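Local coordinates for coenzyme Q-binding protein COQ10 START domain-containing protein (Thermus thermophilus, PDB 2D4R) that is of unknown function but, as a putative member of the START-domain superfamily, probably binds a lipid or similar hydrophobic ligand, at residues Leu24-Glu38 against Thr47-Lys59. Residues are numbered along the deposited sequence; the frame is centred on the assembly and turned at random.
Sequences LEGLKPYLKEVESLE and TRSRWVAVAMGKK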
loop_
_atom_site.group_PDB
_atom_site.type_symbol
_atom_site.label_atom_id
_atom_site.label_comp_id
_atom_site.label_asym_id
_atom_site.label_seq_id
_atom_site.Cartn_x
_atom_site.Cartn_y
_atom_site.Cartn_z
ATOM N N LEU A 24 -9.638 -3.250 -1.343
ATOM C CA LEU A 24 -8.923 -2.596 -0.257
ATOM C C LEU A 24 -9.674 -2.741 1.060
ATOM O O LEU A 24 -9.072 -2.937 2.114
ATOM C CB LEU A 24 -8.731 -1.112 -0.565
ATOM C CG LEU A 24 -7.966 -0.768 -1.839
ATOM C CD1 LEU A 24 -7.985 0.738 -2.080
ATOM C CD2 LEU A 24 -6.567 -1.260 -1.702
ATOM N N GLU A 25 -10.995 -2.651 1.002
ATOM C CA GLU A 25 -11.757 -2.665 2.228
ATOM C C GLU A 25 -11.733 -4.050 2.865
ATOM O O GLU A 25 -11.728 -4.168 4.092
ATOM C CB GLU A 25 -13.176 -2.195 1.949
ATOM C CG GLU A 25 -13.199 -0.757 1.471
ATOM C CD GLU A 25 -14.560 -0.132 1.593
ATOM O OE1 GLU A 25 -15.550 -0.879 1.475
ATOM O OE2 GLU A 25 -14.639 1.097 1.806
ATOM N N GLY A 26 -11.687 -5.090 2.033
ATOM C CA GLY A 26 -11.491 -6.431 2.542
ATOM C C GLY A 26 -10.074 -6.652 3.044
ATOM O O GLY A 26 -9.827 -7.515 3.883
ATOM N N LEU A 27 -9.133 -5.869 2.530
ATOM C CA LEU A 27 -7.733 -6.000 2.917
ATOM C C LEU A 27 -7.513 -5.309 4.260
ATOM O O LEU A 27 -6.663 -5.718 5.049
ATOM C CB LEU A 27 -6.833 -5.353 1.861
ATOM C CG LEU A 27 -5.462 -5.961 1.534
ATOM C CD1 LEU A 27 -4.736 -5.037 0.568
ATOM C CD2 LEU A 27 -4.644 -6.157 2.776
ATOM N N LYS A 28 -8.293 -4.262 4.512
ATOM C CA LYS A 28 -8.000 -3.342 5.604
ATOM C C LYS A 28 -7.820 -3.990 6.989
ATOM O O LYS A 28 -6.919 -3.603 7.736
ATOM C CB LYS A 28 -9.083 -2.258 5.690
ATOM C CG LYS A 28 -8.649 -1.048 6.530
ATOM C CD LYS A 28 -9.684 -0.643 7.581
ATOM C CE LYS A 28 -9.833 -1.672 8.698
ATOM N NZ LYS A 28 -10.531 -1.089 9.889
ATOM N N PRO A 29 -8.665 -4.979 7.348
ATOM C CA PRO A 29 -8.528 -5.619 8.667
ATOM C C PRO A 29 -7.187 -6.291 8.955
ATOM O O PRO A 29 -6.868 -6.548 10.099
ATOM C CB PRO A 29 -9.694 -6.608 8.714
ATOM C CG PRO A 29 -10.687 -6.055 7.739
ATOM C CD PRO A 29 -9.856 -5.469 6.632
ATOM N N TYR A 30 -6.409 -6.578 7.918
ATOM C CA TYR A 30 -5.122 -7.255 8.086
ATOM C C TYR A 30 -3.946 -6.279 8.018
ATOM O O TYR A 30 -2.783 -6.690 8.088
ATOM C CB TYR A 30 -4.948 -8.341 7.018
ATOM C CG TYR A 30 -6.020 -9.409 7.080
ATOM C CD1 TYR A 30 -7.267 -9.222 6.460
ATOM C CD2 TYR A 30 -5.805 -10.594 7.788
ATOM C CE1 TYR A 30 -8.268 -10.194 6.553
ATOM C CE2 TYR A 30 -6.799 -11.567 7.885
ATOM C CZ TYR A 30 -8.024 -11.358 7.266
ATOM O OH TYR A 30 -8.996 -12.316 7.367
ATOM N N LEU A 31 -4.258 -4.989 7.875
ATOM C CA LEU A 31 -3.251 -3.929 7.901
ATOM C C LEU A 31 -3.203 -3.269 9.287
ATOM O O LEU A 31 -3.978 -2.361 9.603
ATOM C CB LEU A 31 -3.569 -2.885 6.827
ATOM C CG LEU A 31 -3.902 -3.435 5.430
ATOM C CD1 LEU A 31 -4.082 -2.298 4.471
ATOM C CD2 LEU A 31 -2.801 -4.349 4.930
ATOM N N LYS A 32 -2.285 -3.739 10.118
ATOM C CA LYS A 32 -2.324 -3.411 11.531
ATOM C C LYS A 32 -1.950 -1.964 11.792
ATOM O O LYS A 32 -2.292 -1.417 12.826
ATOM C CB LYS A 32 -1.391 -4.341 12.306
ATOM C CG LYS A 32 -1.789 -5.806 12.213
ATOM C CD LYS A 32 -3.129 -6.075 12.907
ATOM C CE LYS A 32 -4.259 -6.342 11.910
ATOM N NZ LYS A 32 -5.540 -6.609 12.631
ATOM N N GLU A 33 -1.251 -1.341 10.853
ATOM C CA GLU A 33 -0.814 0.036 11.035
ATOM C C GLU A 33 -1.828 1.010 10.446
ATOM O O GLU A 33 -1.662 2.232 10.542
ATOM C CB GLU A 33 0.549 0.246 10.371
ATOM C CG GLU A 33 1.536 -0.878 10.597
ATOM C CD GLU A 33 2.974 -0.424 10.457
ATOM O OE1 GLU A 33 3.266 0.330 9.505
ATOM O OE2 GLU A 33 3.809 -0.818 11.301
ATOM N N VAL A 34 -2.871 0.460 9.826
ATOM C CA VAL A 34 -3.942 1.266 9.255
ATOM C C VAL A 34 -5.139 1.266 10.184
ATOM O O VAL A 34 -5.624 0.205 10.577
ATOM C CB VAL A 34 -4.386 0.723 7.885
ATOM C CG1 VAL A 34 -5.674 1.388 7.453
ATOM C CG2 VAL A 34 -3.301 0.982 6.858
ATOM N N GLU A 35 -5.611 2.463 10.521
ATOM C CA GLU A 35 -6.738 2.642 11.426
ATOM C C GLU A 35 -8.053 2.701 10.652
ATOM O O GLU A 35 -9.065 2.157 11.087
ATOM C CB GLU A 35 -6.561 3.932 12.220
ATOM C CG GLU A 35 -7.774 4.307 13.049
ATOM C CD GLU A 35 -7.927 5.806 13.239
ATOM O OE1 GLU A 35 -7.325 6.352 14.188
ATOM O OE2 GLU A 35 -8.652 6.439 12.439
ATOM N N SER A 36 -8.037 3.379 9.510
ATOM C CA SER A 36 -9.222 3.483 8.665
ATOM C C SER A 36 -8.849 3.534 7.180
ATOM O O SER A 36 -7.936 4.249 6.778
ATOM C CB SER A 36 -10.051 4.720 9.037
ATOM O OG SER A 36 -9.371 5.919 8.744
ATOM N N LEU A 37 -9.562 2.761 6.373
ATOM C CA LEU A 37 -9.366 2.792 4.936
ATOM C C LEU A 37 -10.729 2.678 4.263
ATOM O O LEU A 37 -11.352 1.619 4.268
ATOM C CB LEU A 37 -8.450 1.639 4.503
ATOM C CG LEU A 37 -7.706 1.771 3.171
ATOM C CD1 LEU A 37 -6.991 0.452 2.837
ATOM C CD2 LEU A 37 -8.688 2.140 2.074
ATOM N N GLU A 38 -11.191 3.783 3.693
ATOM C CA GLU A 38 -12.504 3.816 3.065
ATOM C C GLU A 38 -12.435 4.163 1.576
ATOM O O GLU A 38 -11.880 5.189 1.183
ATOM C CB GLU A 38 -13.423 4.806 3.805
ATOM C CG GLU A 38 -12.701 5.922 4.567
ATOM C CD GLU A 38 -13.601 6.670 5.560
ATOM O OE1 GLU A 38 -13.263 7.820 5.921
ATOM O OE2 GLU A 38 -14.639 6.111 5.987
ATOM N N THR A 47 -10.019 3.645 -8.394
ATOM C CA THR A 47 -10.785 4.027 -7.220
ATOM C C THR A 47 -10.126 5.219 -6.575
ATOM O O THR A 47 -9.008 5.593 -6.935
ATOM C CB THR A 47 -10.863 2.905 -6.156
ATOM O OG1 THR A 47 -9.544 2.469 -5.820
ATOM C CG2 THR A 47 -11.694 1.731 -6.657
ATOM N N ARG A 48 -10.840 5.820 -5.626
ATOM C CA ARG A 48 -10.270 6.806 -4.723
ATOM C C ARG A 48 -10.553 6.335 -3.303
ATOM O O ARG A 48 -11.650 5.855 -3.002
ATOM C CB ARG A 48 -10.887 8.199 -4.967
ATOM C CG ARG A 48 -10.159 9.315 -4.200
ATOM C CD ARG A 48 -10.749 10.722 -4.438
ATOM N NE ARG A 48 -10.482 11.191 -5.792
ATOM C CZ ARG A 48 -11.374 11.160 -6.776
ATOM N NH1 ARG A 48 -12.592 10.693 -6.544
ATOM N NH2 ARG A 48 -11.041 11.564 -7.996
ATOM N N SER A 49 -9.565 6.458 -2.426
ATOM C CA SER A 49 -9.712 5.942 -1.076
ATOM C C SER A 49 -9.102 6.883 -0.040
ATOM O O SER A 49 -8.148 7.609 -0.330
ATOM C CB SER A 49 -9.054 4.569 -0.979
ATOM O OG SER A 49 -7.676 4.656 -1.282
ATOM N N ARG A 50 -9.663 6.863 1.166
ATOM C CA ARG A 50 -9.196 7.713 2.259
ATOM C C ARG A 50 -8.483 6.856 3.306
ATOM O O ARG A 50 -9.085 5.984 3.917
ATOM C CB ARG A 50 -10.383 8.451 2.903
ATOM C CG ARG A 50 -10.020 9.321 4.118
ATOM C CD ARG A 50 -11.247 10.024 4.720
ATOM N NE ARG A 50 -12.221 10.469 3.716
ATOM C CZ ARG A 50 -12.218 11.666 3.130
ATOM N NH1 ARG A 50 -11.288 12.561 3.439
ATOM N NH2 ARG A 50 -13.147 11.970 2.229
ATOM N N TRP A 51 -7.195 7.105 3.496
ATOM C CA TRP A 51 -6.407 6.334 4.449
ATOM C C TRP A 51 -6.157 7.137 5.730
ATOM O O TRP A 51 -5.903 8.346 5.691
ATOM C CB TRP A 51 -5.058 5.922 3.829
ATOM C CG TRP A 51 -5.150 4.956 2.647
ATOM C CD1 TRP A 51 -5.828 5.154 1.481
ATOM C CD2 TRP A 51 -4.514 3.664 2.525
ATOM N NE1 TRP A 51 -5.657 4.079 0.645
ATOM C CE2 TRP A 51 -4.857 3.152 1.258
ATOM C CE3 TRP A 51 -3.694 2.896 3.366
ATOM C CZ2 TRP A 51 -4.408 1.899 0.805
ATOM C CZ3 TRP A 51 -3.250 1.654 2.919
ATOM C CH2 TRP A 51 -3.609 1.171 1.648
ATOM N N VAL A 52 -6.236 6.453 6.865
ATOM C CA VAL A 52 -5.636 6.948 8.088
ATOM C C VAL A 52 -4.726 5.875 8.641
ATOM O O VAL A 52 -5.167 4.769 8.932
ATOM C CB VAL A 52 -6.697 7.307 9.168
ATOM C CG1 VAL A 52 -5.986 7.764 10.449
ATOM C CG2 VAL A 52 -7.633 8.398 8.660
ATOM N N ALA A 53 -3.452 6.214 8.783
ATOM C CA ALA A 53 -2.460 5.285 9.295
ATOM C C ALA A 53 -1.883 5.838 10.587
ATOM O O ALA A 53 -1.935 7.048 10.848
ATOM C CB ALA A 53 -1.342 5.073 8.250
ATOM N N VAL A 54 -1.342 4.948 11.408
ATOM C CA VAL A 54 -0.643 5.393 12.595
ATOM C C VAL A 54 0.827 5.032 12.522
ATOM O O VAL A 54 1.193 3.912 12.204
ATOM C CB VAL A 54 -1.266 4.808 13.874
ATOM C CG1 VAL A 54 -2.764 5.098 13.881
ATOM C CG2 VAL A 54 -0.989 3.321 13.974
ATOM N N ALA A 55 1.665 6.021 12.782
ATOM C CA ALA A 55 3.080 5.798 12.994
ATOM C C ALA A 55 3.477 6.585 14.238
ATOM O O ALA A 55 3.279 7.797 14.295
ATOM C CB ALA A 55 3.871 6.277 11.776
HETATM N N MSE A 56 4.010 5.894 15.239
HETATM C CA MSE A 56 4.531 6.561 16.431
HETATM C C MSE A 56 3.459 7.308 17.220
HETATM O O MSE A 56 3.726 8.370 17.788
HETATM C CB MSE A 56 5.625 7.554 16.047
HETATM C CG MSE A 56 6.852 6.941 15.432
HETATM SE SE MSE A 56 8.418 7.524 16.378
HETATM C CE MSE A 56 7.678 9.006 17.385
ATOM N N GLY A 57 2.249 6.762 17.246
ATOM C CA GLY A 57 1.233 7.303 18.130
ATOM C C GLY A 57 0.365 8.415 17.556
ATOM O O GLY A 57 -0.788 8.574 17.969
ATOM N N LYS A 58 0.902 9.198 16.621
ATOM C CA LYS A 58 0.073 10.176 15.925
ATOM C C LYS A 58 -0.285 9.698 14.527
ATOM O O LYS A 58 0.440 8.916 13.916
ATOM C CB LYS A 58 0.759 11.541 15.843
ATOM C CG LYS A 58 -0.207 12.673 15.437
ATOM C CD LYS A 58 -1.486 12.674 16.294
ATOM C CE LYS A 58 -2.442 13.816 15.931
ATOM N NZ LYS A 58 -3.119 13.627 14.614
ATOM N N LYS A 59 -1.420 10.169 14.026
ATOM C CA LYS A 59 -1.962 9.635 12.796
ATOM C C LYS A 59 -1.585 10.467 11.573
ATOM O O LYS A 59 -1.397 11.676 11.646
ATOM C CB LYS A 59 -3.489 9.482 12.908
ATOM C CG LYS A 59 -4.258 10.742 13.278
ATOM C CD LYS A 59 -5.780 10.528 13.207
ATOM C CE LYS A 59 -6.361 9.936 14.487
ATOM N NZ LYS A 59 -6.197 10.843 15.669
HETATM O O HOH W 1 -10.176 6.571 6.163
#
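Leu37 lies against the indole of Trp51, its CD1 set over one face in a CH-pi contact 3.6 Å from the centroid of the six-membered ring and only 12° off the ring normal. The two illustrate how a non-hydrogen-bonded antiparallel pair can bring a leucine onto an aromatic face. The leucine reaches it because CG swings anti to the backbone N (chi1 -158°), which lays its branched end, CG and CD1, over the ring. Val34 CG2 approaches the same indole obliquely, 4.0 Å from Trp51 CZ3. At the pyrrole edge, Trp51 NE1 donates to Ser49 OG (2.9 Å) nearly in the ring plane, a bond that helps fix the rotation of the indole; Ser49 OG is also tied to Glu66. With an alanine at Trp51, Leu37 CD1 would probably lose the surface it rests on and Ser49 its indole donor.

A classic beta bulge interrupts the antiparallel pairing: Val52 O accepts from both Glu35 N (2.8 Å) and Ser36 N (3.2 Å), the latter on a lone pair in the carbonyl plane. On the sheet face opposite Leu37 and Trp51, a water bridges Ser36 OG and Arg50 O. There Glu38 and Arg50 run side by side, the glutamate extended and the arginine bent, with a long salt bridge from Glu38 OE1 to Arg50 NE (3.6 Å) and the carboxylate and guanidinium planes 84° apart.

The hairpin of strands 34-43 and 46-55 borders the antiparallel sheet, consistent with the helix-grip fold of the Bet v 1-like clan. Trp51 stacks on Trp62 of strand 58-69, while Leu31, in the turn leading into the hairpin, touches Leu134 of the long helix 120-144.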